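Local coordinates for protein member of s1p family of ribosomal proteins (Pyrococcus furiosus, PDB 5YH1) that probably acts as a manganese-dependent exonuclease on nucleic acids, this chain being the DHH domain of a longer protein and holding a bound manganese ion, at residues Val319-Ile324 / Glu433-Lys438; Arg325-Asp330 / Ser362-Leu367; Arg56-Arg61 / His95-Arg100; Pro131-Val136 / Tyr154-Val159. One frame throughout, in Å; residues are numbered along the deposited sequence.

The four contacts fall into two groups on opposite sides of the chain's centre. Contacts 3 and 4 belong to one parallel sheet of the DHH-family region, where strands 58-63 and 132-136 are neighbours. Contact 4 is buried and almost wholly aliphatic, whereas contact 3, at an outermost strand, adds paired arginines to its apolar face. Contacts 1 and 2 lie at a second, mixed sheet, their centres about 11 Å apart. Contact 2 is a buried parallel strand pair with an asparagine-threonine tie; contact 1, nearer the surface, sets the hairpin turn leading into strand 325-330 against a helix end, with one asparagine amide doing the polar work.

Contact 1. Residues Val319-Ile324 / Glu433-Lys438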
# COMPACT_ATOMS: atom_id res chain seq x y z
N VAL A 319 -38.76 1.11 -18.43
CA VAL A 319 -38.92 1.99 -19.58
C VAL A 319 -39.74 3.18 -19.12
O VAL A 319 -40.87 3.03 -18.67
CB VAL A 319 -39.60 1.29 -20.76
CG1 VAL A 319 -39.76 2.25 -21.94
CG2 VAL A 319 -38.80 0.05 -21.16
N LEU A 320 -39.16 4.36 -19.22
CA LEU A 320 -39.81 5.58 -18.75
C LEU A 320 -40.79 6.06 -19.82
O LEU A 320 -40.68 5.65 -20.98
CB LEU A 320 -38.74 6.65 -18.49
CG LEU A 320 -37.58 6.25 -17.56
CD1 LEU A 320 -36.58 7.38 -17.44
CD2 LEU A 320 -38.11 5.86 -16.19
N PRO A 321 -41.75 6.94 -19.44
CA PRO A 321 -42.72 7.48 -20.40
C PRO A 321 -42.11 8.02 -21.70
O PRO A 321 -42.70 7.86 -22.77
CB PRO A 321 -43.39 8.60 -19.61
CG PRO A 321 -43.34 8.11 -18.19
CD PRO A 321 -42.01 7.43 -18.07
N ASN A 322 -40.95 8.65 -21.61
CA ASN A 322 -40.30 9.20 -22.80
C ASN A 322 -39.61 8.15 -23.70
O ASN A 322 -39.07 8.50 -24.76
CB ASN A 322 -39.33 10.32 -22.43
CG ASN A 322 -38.26 9.89 -21.43
OD1 ASN A 322 -38.08 8.69 -21.16
ND2 ASN A 322 -37.53 10.87 -20.89
N GLY A 323 -39.62 6.89 -23.27
CA GLY A 323 -39.01 5.81 -24.04
C GLY A 323 -37.63 5.37 -23.58
O GLY A 323 -37.09 4.39 -24.09
N ILE A 324 -37.06 6.07 -22.60
CA ILE A 324 -35.74 5.73 -22.10
C ILE A 324 -35.80 4.48 -21.24
O ILE A 324 -36.68 4.34 -20.39
CB ILE A 324 -35.13 6.89 -21.31
CG1 ILE A 324 -34.80 8.03 -22.28
CG2 ILE A 324 -33.87 6.43 -20.56
CD1 ILE A 324 -34.40 9.32 -21.61
N GLU A 433 -34.32 14.21 -13.56
CA GLU A 433 -33.71 14.85 -14.72
C GLU A 433 -33.78 13.96 -15.97
O GLU A 433 -33.91 14.47 -17.08
CB GLU A 433 -32.25 15.23 -14.44
CG GLU A 433 -32.09 16.34 -13.42
CD GLU A 433 -32.89 17.59 -13.76
OE1 GLU A 433 -33.70 18.02 -12.91
OE2 GLU A 433 -32.72 18.13 -14.87
N VAL A 434 -33.69 12.64 -15.77
CA VAL A 434 -33.77 11.68 -16.88
C VAL A 434 -35.21 11.58 -17.37
O VAL A 434 -35.43 11.63 -18.58
CB VAL A 434 -33.21 10.30 -16.49
CG1 VAL A 434 -33.43 9.29 -17.60
CG2 VAL A 434 -31.71 10.40 -16.18
N LEU A 435 -36.17 11.47 -16.45
CA LEU A 435 -37.61 11.51 -16.79
C LEU A 435 -37.99 12.73 -17.64
O LEU A 435 -38.82 12.62 -18.53
CB LEU A 435 -38.47 11.53 -15.53
CG LEU A 435 -38.85 10.17 -14.94
CD1 LEU A 435 -39.26 10.34 -13.48
CD2 LEU A 435 -39.97 9.52 -15.74
N LYS A 436 -37.40 13.88 -17.33
CA LYS A 436 -37.74 15.15 -17.99
C LYS A 436 -37.10 15.34 -19.36
O LYS A 436 -37.44 16.28 -20.07
CB LYS A 436 -37.35 16.33 -17.08
CG LYS A 436 -38.22 16.47 -15.85
CD LYS A 436 -37.56 17.27 -14.73
CE LYS A 436 -37.01 18.60 -15.20
NZ LYS A 436 -36.25 19.27 -14.11
N LEU A 437 -36.18 14.46 -19.74
CA LEU A 437 -35.54 14.58 -21.05
C LEU A 437 -36.59 14.44 -22.14
O LEU A 437 -37.57 13.71 -22.00
CB LEU A 437 -34.45 13.52 -21.23
CG LEU A 437 -33.24 13.57 -20.29
CD1 LEU A 437 -32.38 12.33 -20.47
CD2 LEU A 437 -32.42 14.83 -20.52
N LYS A 438 -36.40 15.17 -23.23
CA LYS A 438 -37.33 15.16 -24.35
C LYS A 438 -36.60 14.78 -25.63
O LYS A 438 -35.46 15.18 -25.83
CB LYS A 438 -37.99 16.54 -24.49
CG LYS A 438 -39.24 16.69 -23.63
CD LYS A 438 -39.33 18.05 -22.94
CE LYS A 438 -39.42 19.20 -23.92
NZ LYS A 438 -39.44 20.51 -23.20
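N322 reaches from a hairpin turn to the backbone of V434 and L437, near the C-terminal end of helix 423-435. The turn, type I from L320 to G323, links antiparallel strands 316-319 and 325-330. N322 CG sits between the backbone N and the carbonyl carbon (chi1 57°), which aims the amide across the contact while keeping its oxygen over its own turn. The two N-H groups of ND2 part company in the amide plane. One gives a fairly straight bond from N322 ND2 to L437 O, 3.0 Å long, and the other a more bent bond to V434 O. Asparagine suits the place because its oxygen is used as well: OD1 accepts from I324 N at 3.2 Å, closing an Asx turn that fixes the rotation of the amide. Next to it, G323 has a positive phi at which a CB would jam against the preceding carbonyl oxygen.

Aliphatic groups flank the amide. L320 and V434 meet at about a right angle, L320 CD1 lying 3.7 Å from V434 CG1. The side chain of L435 starts away from the hairpin, yet its CD2 returns to meet P321 CD at 3.7 Å and also touches L320 CD2. I324 crosses L437 almost perpendicularly, with I324 CD1 and L437 CD1 3.8 Å apart; M382 touches both residues. Leucine, isoleucine and valine suit the place because their branch methyls can fill the angles between crossing side chains. V434 O serves two donors, the second being L437 N of its own segment, at 3.1 Å.

Contact 2. Residues Arg325-Asp330 / Ser362-Leu367; sequences RFNTID and SPILTL
R325 N donates to P363 O, the first of five backbone hydrogen bonds that zip these strands together in parallel register. They alternate between partners: L365 N gives to R325 O, N327 N to L365 O and L367 N to N327 O, the last at 2.7 Å, before I329 N closes the series on L367 O.

A side-chain bond reinforces them. N327 ND2 points almost straight at T366 OG1, 3.1 Å away and in the amide plane, while N327 OD1 bonds to S317 OG and the threonine hydroxyl also meets H351 ND1. Both polar ends are thus satisfied in a buried place, and a leucine in place of this asparagine would probably strip T366 OG1 of its amide donor and S317 OG of a partner. Nearby, a water accepts from R325 NE and donates to S362 OG; R325 NH1 hydrogen-bonds S317 OG, and the guanidinium makes a cation-pi contact with Y358.

Apolar packing takes over on the face of F326, L365 and L367. With CG anti to the backbone N (chi1 -178°), the phenyl ring lies alongside both leucines, F326 CZ reaching L367 CD2 at 3.9 Å. T328 CG2 lies over the rim of one ring face, and F430 of helix 423-435 packs on F326 and L365.

Strands 325-330 and 364-369, joined through helix 343-358, form a beta-alpha-beta crossover, consistent with the smaller C-terminal domain of DHH-family phosphoesterases.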
# COMPACT_ATOMS: atom_id res chain seq x y z
N ARG A 325 -34.88 3.54 -21.49
CA ARG A 325 -34.71 2.38 -20.61
C ARG A 325 -33.66 2.75 -19.56
O ARG A 325 -32.48 2.92 -19.87
CB ARG A 325 -34.30 1.13 -21.39
CG ARG A 325 -34.09 -0.10 -20.52
CD ARG A 325 -33.77 -1.33 -21.36
NE ARG A 325 -34.92 -1.74 -22.16
CZ ARG A 325 -35.97 -2.39 -21.67
NH1 ARG A 325 -36.03 -2.74 -20.39
NH2 ARG A 325 -36.97 -2.70 -22.48
N PHE A 326 -34.11 2.87 -18.31
CA PHE A 326 -33.27 3.29 -17.18
C PHE A 326 -32.99 2.09 -16.27
O PHE A 326 -33.92 1.52 -15.70
CB PHE A 326 -34.02 4.39 -16.42
CG PHE A 326 -33.27 4.98 -15.25
CD1 PHE A 326 -31.92 5.31 -15.34
CD2 PHE A 326 -33.94 5.27 -14.07
CE1 PHE A 326 -31.26 5.89 -14.26
CE2 PHE A 326 -33.28 5.85 -12.99
CZ PHE A 326 -31.94 6.16 -13.09
N ASN A 327 -31.72 1.71 -16.16
CA ASN A 327 -31.30 0.58 -15.34
C ASN A 327 -30.56 1.06 -14.10
O ASN A 327 -29.69 1.93 -14.19
CB ASN A 327 -30.36 -0.35 -16.11
CG ASN A 327 -30.88 -0.74 -17.48
OD1 ASN A 327 -32.05 -1.07 -17.64
ND2 ASN A 327 -30.01 -0.73 -18.47
N THR A 328 -30.89 0.49 -12.94
CA THR A 328 -30.19 0.84 -11.70
C THR A 328 -29.72 -0.41 -10.98
O THR A 328 -30.41 -1.44 -11.00
CB THR A 328 -31.08 1.65 -10.75
OG1 THR A 328 -32.24 0.88 -10.44
CG2 THR A 328 -31.50 2.96 -11.38
N ILE A 329 -28.54 -0.33 -10.39
CA ILE A 329 -27.96 -1.44 -9.65
C ILE A 329 -27.11 -0.91 -8.50
O ILE A 329 -26.24 -0.05 -8.68
CB ILE A 329 -27.14 -2.38 -10.56
CG1 ILE A 329 -26.44 -3.48 -9.77
CG2 ILE A 329 -26.12 -1.61 -11.39
CD1 ILE A 329 -27.38 -4.45 -9.11
N ASP A 330 -27.39 -1.42 -7.31
CA ASP A 330 -26.63 -1.11 -6.11
C ASP A 330 -25.42 -2.04 -6.06
O ASP A 330 -25.54 -3.20 -5.62
CB ASP A 330 -27.51 -1.30 -4.88
CG ASP A 330 -26.82 -0.89 -3.58
OD1 ASP A 330 -25.57 -0.98 -3.49
OD2 ASP A 330 -27.56 -0.49 -2.65
N SER A 362 -31.02 1.84 -29.19
CA SER A 362 -32.12 2.07 -28.25
C SER A 362 -31.58 2.98 -27.12
O SER A 362 -30.40 2.93 -26.82
CB SER A 362 -32.68 0.75 -27.71
OG SER A 362 -31.90 0.25 -26.63
N PRO A 363 -32.43 3.84 -26.54
CA PRO A 363 -31.99 4.75 -25.47
C PRO A 363 -31.85 4.02 -24.13
O PRO A 363 -32.85 3.72 -23.47
CB PRO A 363 -33.12 5.78 -25.41
CG PRO A 363 -34.33 5.03 -25.87
CD PRO A 363 -33.84 4.06 -26.91
N ILE A 364 -30.60 3.72 -23.76
CA ILE A 364 -30.32 2.97 -22.53
C ILE A 364 -29.41 3.76 -21.61
O ILE A 364 -28.35 4.21 -22.02
CB ILE A 364 -29.65 1.61 -22.80
CG1 ILE A 364 -30.49 0.76 -23.77
CG2 ILE A 364 -29.45 0.85 -21.49
CD1 ILE A 364 -29.78 -0.48 -24.26
N LEU A 365 -29.85 3.90 -20.36
CA LEU A 365 -29.08 4.58 -19.32
C LEU A 365 -28.91 3.65 -18.13
O LEU A 365 -29.88 3.26 -17.50
CB LEU A 365 -29.80 5.85 -18.87
CG LEU A 365 -28.98 6.79 -17.98
CD1 LEU A 365 -27.77 7.37 -18.70
CD2 LEU A 365 -29.88 7.92 -17.50
N THR A 366 -27.66 3.31 -17.84
CA THR A 366 -27.33 2.41 -16.75
C THR A 366 -26.65 3.19 -15.63
O THR A 366 -25.63 3.84 -15.84
CB THR A 366 -26.43 1.26 -17.22
OG1 THR A 366 -27.15 0.45 -18.17
CG2 THR A 366 -26.00 0.37 -16.05
N LEU A 367 -27.25 3.13 -14.45
CA LEU A 367 -26.73 3.82 -13.27
C LEU A 367 -26.34 2.79 -12.21
O LEU A 367 -27.19 2.12 -11.65
CB LEU A 367 -27.81 4.74 -12.72
CG LEU A 367 -27.50 5.42 -11.39
CD1 LEU A 367 -26.54 6.57 -11.60
CD2 LEU A 367 -28.80 5.92 -10.77
O HOH W 1 -34.16 -0.04 -24.76

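Contact 3. Residues Arg56-Arg61 / His95-Arg100; sequences RPIILR and HLFKRR
L96 O is gripped by I58 N at 3.0 Å and by a water that also donates to R56 O. The amide of I58 comes from above the carbonyl plane, just before strand 97-102; the CA-H of P57 touches the same oxygen. Further along, K98 N gives to I58 O, L60 N to K98 O at 2.8 Å, and R100 N to L60 O.

This pairing places 97-102 as the outermost strand beside 58-63 in the parallel sheet of the DHH-family region. Helix 66-86 belongs to the crossover between them and covers the face of F97 and L60. Flat and wide, the F97 ring can span two neighbours: CD1 lies 4.0 Å from I58 CG2, and CZ meets L60 CB.

The other face, shared with I59 and K98, carries two arginines. The bend in R61 at chi2 (-97°) brings its guanidinium across R100, whose CB sits over the centre of the group, 3.5 Å above its plane. Their charges share D115, which bridges R61 NE through OD2 and R100 NH1 through OD1. Replacing R61 by an alanine would probably deprive D115 OD2 of this partner and uncover the aliphatic stem of R100. The R100 guanidinium approaches I59, with NH1 3.9 Å from I59 CG2.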
# COMPACT_ATOMS: atom_id res chain seq x y z
N ARG A 56 19.15 13.25 -20.87
CA ARG A 56 18.19 13.66 -19.86
C ARG A 56 17.19 12.53 -19.61
O ARG A 56 16.72 11.91 -20.57
CB ARG A 56 17.45 14.91 -20.32
CG ARG A 56 16.42 15.43 -19.33
CD ARG A 56 15.66 16.63 -19.87
NE ARG A 56 16.56 17.72 -20.25
CZ ARG A 56 16.94 18.72 -19.44
NH1 ARG A 56 16.52 18.82 -18.18
NH2 ARG A 56 17.76 19.65 -19.92
N PRO A 57 16.85 12.26 -18.34
CA PRO A 57 15.86 11.21 -18.09
C PRO A 57 14.46 11.61 -18.55
O PRO A 57 14.17 12.79 -18.72
CB PRO A 57 15.88 11.02 -16.57
CG PRO A 57 16.59 12.19 -16.01
CD PRO A 57 17.41 12.82 -17.10
N ILE A 58 13.63 10.60 -18.77
CA ILE A 58 12.25 10.78 -19.17
C ILE A 58 11.36 10.00 -18.21
O ILE A 58 11.64 8.83 -17.91
CB ILE A 58 12.03 10.28 -20.61
CG1 ILE A 58 12.81 11.16 -21.59
CG2 ILE A 58 10.55 10.24 -20.96
CD1 ILE A 58 12.79 10.64 -23.02
N ILE A 59 10.31 10.65 -17.72
CA ILE A 59 9.24 9.97 -17.01
C ILE A 59 8.02 9.98 -17.92
O ILE A 59 7.56 11.04 -18.34
CB ILE A 59 8.80 10.69 -15.73
CG1 ILE A 59 9.98 10.94 -14.82
CG2 ILE A 59 7.76 9.86 -14.99
CD1 ILE A 59 9.59 11.83 -13.65
N LEU A 60 7.49 8.79 -18.19
CA LEU A 60 6.26 8.64 -18.95
C LEU A 60 5.15 8.12 -18.04
O LEU A 60 5.21 6.99 -17.55
CB LEU A 60 6.48 7.72 -20.16
CG LEU A 60 5.42 7.79 -21.26
CD1 LEU A 60 5.95 7.19 -22.55
CD2 LEU A 60 4.14 7.08 -20.86
N ARG A 61 4.15 8.96 -17.81
CA ARG A 61 2.94 8.60 -17.06
C ARG A 61 1.82 8.32 -18.03
O ARG A 61 1.61 9.10 -18.97
CB ARG A 61 2.50 9.76 -16.17
CG ARG A 61 3.29 9.91 -14.89
CD ARG A 61 2.55 9.25 -13.75
NE ARG A 61 3.38 9.15 -12.56
CZ ARG A 61 3.20 8.24 -11.61
NH1 ARG A 61 2.22 7.35 -11.69
NH2 ARG A 61 4.01 8.22 -10.56
N HIS A 95 17.82 3.40 -16.27
CA HIS A 95 17.93 4.57 -15.43
C HIS A 95 17.30 5.82 -16.04
O HIS A 95 16.71 6.63 -15.32
CB HIS A 95 19.40 4.84 -15.10
CG HIS A 95 19.59 5.98 -14.17
ND1 HIS A 95 19.04 5.99 -12.91
CD2 HIS A 95 20.22 7.16 -14.32
CE1 HIS A 95 19.34 7.13 -12.31
NE2 HIS A 95 20.06 7.86 -13.15
N LEU A 96 17.43 5.99 -17.35
CA LEU A 96 17.04 7.23 -18.03
C LEU A 96 15.64 7.19 -18.66
O LEU A 96 15.22 8.14 -19.34
CB LEU A 96 18.09 7.60 -19.07
CG LEU A 96 19.49 7.89 -18.53
CD1 LEU A 96 20.47 8.10 -19.67
CD2 LEU A 96 19.47 9.10 -17.60
N PHE A 97 14.91 6.10 -18.42
CA PHE A 97 13.51 6.03 -18.79
C PHE A 97 12.68 5.28 -17.76
O PHE A 97 13.02 4.15 -17.38
CB PHE A 97 13.34 5.38 -20.16
CG PHE A 97 11.91 5.27 -20.60
CD1 PHE A 97 11.29 6.33 -21.23
CD2 PHE A 97 11.17 4.12 -20.35
CE1 PHE A 97 9.97 6.26 -21.62
CE2 PHE A 97 9.85 4.03 -20.74
CZ PHE A 97 9.25 5.10 -21.38
N LYS A 98 11.58 5.89 -17.35
CA LYS A 98 10.64 5.28 -16.42
C LYS A 98 9.21 5.41 -16.94
O LYS A 98 8.79 6.50 -17.31
CB LYS A 98 10.74 5.96 -15.06
CG LYS A 98 12.08 5.78 -14.37
CD LYS A 98 12.25 4.34 -13.90
CE LYS A 98 13.71 4.00 -13.66
NZ LYS A 98 14.28 4.80 -12.56
N ARG A 99 8.48 4.30 -16.95
CA ARG A 99 7.07 4.30 -17.30
C ARG A 99 6.27 3.96 -16.04
O ARG A 99 6.51 2.94 -15.41
CB ARG A 99 6.80 3.30 -18.43
CG ARG A 99 5.37 3.31 -18.96
CD ARG A 99 5.21 2.44 -20.19
NE ARG A 99 5.67 1.07 -19.96
CZ ARG A 99 5.01 0.13 -19.29
NH1 ARG A 99 3.83 0.39 -18.76
NH2 ARG A 99 5.53 -1.07 -19.14
N ARG A 100 5.31 4.83 -15.70
CA ARG A 100 4.50 4.68 -14.49
C ARG A 100 3.02 4.83 -14.78
O ARG A 100 2.60 5.90 -15.22
CB ARG A 100 4.92 5.71 -13.45
CG ARG A 100 6.35 5.53 -12.98
CD ARG A 100 6.81 6.60 -12.01
NE ARG A 100 8.21 6.37 -11.67
CZ ARG A 100 9.12 7.30 -11.43
NH1 ARG A 100 8.81 8.60 -11.46
NH2 ARG A 100 10.36 6.93 -11.16
O HOH W 2 16.73 9.50 -21.73

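Contact 4. Residues Pro131-Val136 / Tyr154-Val159; sequences PLVVIV and YGVKIV
V133 N donates to K157 O at 3.0 Å, the first of three backbone bonds pairing these segments in parallel. V159 N returns the bond to V133 O, and I135 N donates to V159 O at 2.8 Å; all three are nearly straight. Before the first of them, a water bridges the backbones, donating to P131 O at 2.7 Å and accepting from K157 N.

Most of the remaining contacts are apolar, largely between beta-branched residues, whose compact side chains suit extended backbone. V133 and V156 cross at about a right angle, bringing V133 CG2 tightly against V156 CG1 at 3.5 Å. On the other face V134 and V159 lie side by side, pointing the same way. In L132, chi1 near 175° turns CG from the backbone N, and chi2 of 70° brings CD1 round to K157 O at 3.6 Å and to V159 CG2. Exposed K157 joins in through its CB, while its extended chain leads the ammonium away.

Strand 132-136 runs directly into D137, a ligand of the bound manganese, whose side chain is about 7 Å from that of I135. G155, at positive phi, is the C-prime residue of the Schellman motif ending helix 145-152. This helix completes a beta-alpha-beta unit between strands 132-136 and 158-161, with Y148 packing on I135 and I158. On its other edge, strand 132-136 bonds to strand 58-63, while M119 of helix 109-126 covers P131 and V156.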
# COMPACT_ATOMS: atom_id res chain seq x y z
N PRO A 131 13.94 15.52 -15.33
CA PRO A 131 13.44 14.82 -16.52
C PRO A 131 12.50 15.64 -17.38
O PRO A 131 11.98 16.66 -16.94
CB PRO A 131 12.68 13.63 -15.92
CG PRO A 131 12.28 14.10 -14.57
CD PRO A 131 13.41 14.95 -14.09
N LEU A 132 12.33 15.18 -18.61
CA LEU A 132 11.19 15.54 -19.42
C LEU A 132 10.06 14.63 -18.96
O LEU A 132 10.23 13.41 -18.85
CB LEU A 132 11.48 15.29 -20.91
CG LEU A 132 10.34 15.52 -21.91
CD1 LEU A 132 10.03 17.00 -22.01
CD2 LEU A 132 10.70 14.95 -23.28
N VAL A 133 8.90 15.23 -18.69
CA VAL A 133 7.71 14.50 -18.29
C VAL A 133 6.74 14.40 -19.47
O VAL A 133 6.37 15.43 -20.07
CB VAL A 133 7.03 15.18 -17.09
CG1 VAL A 133 5.72 14.49 -16.74
CG2 VAL A 133 7.96 15.17 -15.88
N VAL A 134 6.36 13.17 -19.81
CA VAL A 134 5.40 12.88 -20.88
C VAL A 134 4.20 12.19 -20.27
O VAL A 134 4.34 11.11 -19.68
CB VAL A 134 6.00 11.95 -21.97
CG1 VAL A 134 5.01 11.74 -23.10
CG2 VAL A 134 7.31 12.52 -22.50
N ILE A 135 3.03 12.82 -20.38
CA ILE A 135 1.79 12.29 -19.83
C ILE A 135 0.90 11.87 -20.98
O ILE A 135 0.72 12.64 -21.93
CB ILE A 135 0.98 13.32 -19.03
CG1 ILE A 135 1.89 14.23 -18.21
CG2 ILE A 135 -0.05 12.61 -18.15
CD1 ILE A 135 2.59 13.53 -17.06
N VAL A 136 0.32 10.67 -20.88
CA VAL A 136 -0.35 10.03 -22.02
C VAL A 136 -1.67 9.42 -21.58
O VAL A 136 -1.74 8.71 -20.57
CB VAL A 136 0.54 8.94 -22.62
CG1 VAL A 136 -0.14 8.26 -23.80
CG2 VAL A 136 1.89 9.52 -23.02
N TYR A 154 9.85 23.41 -10.45
CA TYR A 154 11.16 22.80 -10.70
C TYR A 154 11.67 23.04 -12.13
O TYR A 154 12.69 22.46 -12.51
CB TYR A 154 11.09 21.30 -10.38
CG TYR A 154 10.86 21.07 -8.91
CD1 TYR A 154 9.60 21.17 -8.36
CD2 TYR A 154 11.93 20.81 -8.06
CE1 TYR A 154 9.39 21.00 -7.00
CE2 TYR A 154 11.74 20.64 -6.70
CZ TYR A 154 10.47 20.73 -6.17
OH TYR A 154 10.27 20.57 -4.81
N GLY A 155 11.00 23.89 -12.90
CA GLY A 155 11.38 24.15 -14.30
C GLY A 155 11.29 22.94 -15.24
O GLY A 155 12.02 22.86 -16.23
N VAL A 156 10.40 22.01 -14.92
CA VAL A 156 10.26 20.77 -15.70
C VAL A 156 9.46 21.02 -16.97
O VAL A 156 8.45 21.74 -16.95
CB VAL A 156 9.60 19.66 -14.84
CG1 VAL A 156 9.05 18.53 -15.69
CG2 VAL A 156 10.61 19.12 -13.82
N LYS A 157 9.91 20.45 -18.08
CA LYS A 157 9.17 20.52 -19.34
C LYS A 157 8.23 19.33 -19.47
O LYS A 157 8.53 18.24 -18.98
CB LYS A 157 10.12 20.62 -20.53
CG LYS A 157 10.88 21.93 -20.50
CD LYS A 157 11.77 22.08 -21.72
CE LYS A 157 12.39 23.47 -21.75
NZ LYS A 157 13.34 23.58 -22.90
N ILE A 158 7.09 19.57 -20.09
CA ILE A 158 5.96 18.66 -20.03
C ILE A 158 5.36 18.48 -21.42
O ILE A 158 5.01 19.46 -22.09
CB ILE A 158 4.87 19.19 -19.07
CG1 ILE A 158 5.44 19.42 -17.65
CG2 ILE A 158 3.70 18.22 -18.99
CD1 ILE A 158 4.53 20.23 -16.76
N VAL A 159 5.27 17.22 -21.86
CA VAL A 159 4.56 16.84 -23.08
C VAL A 159 3.28 16.10 -22.70
O VAL A 159 3.30 15.18 -21.88
CB VAL A 159 5.44 15.93 -23.96
CG1 VAL A 159 4.66 15.38 -25.16
CG2 VAL A 159 6.69 16.68 -24.41
O HOH W 3 12.43 18.99 -18.26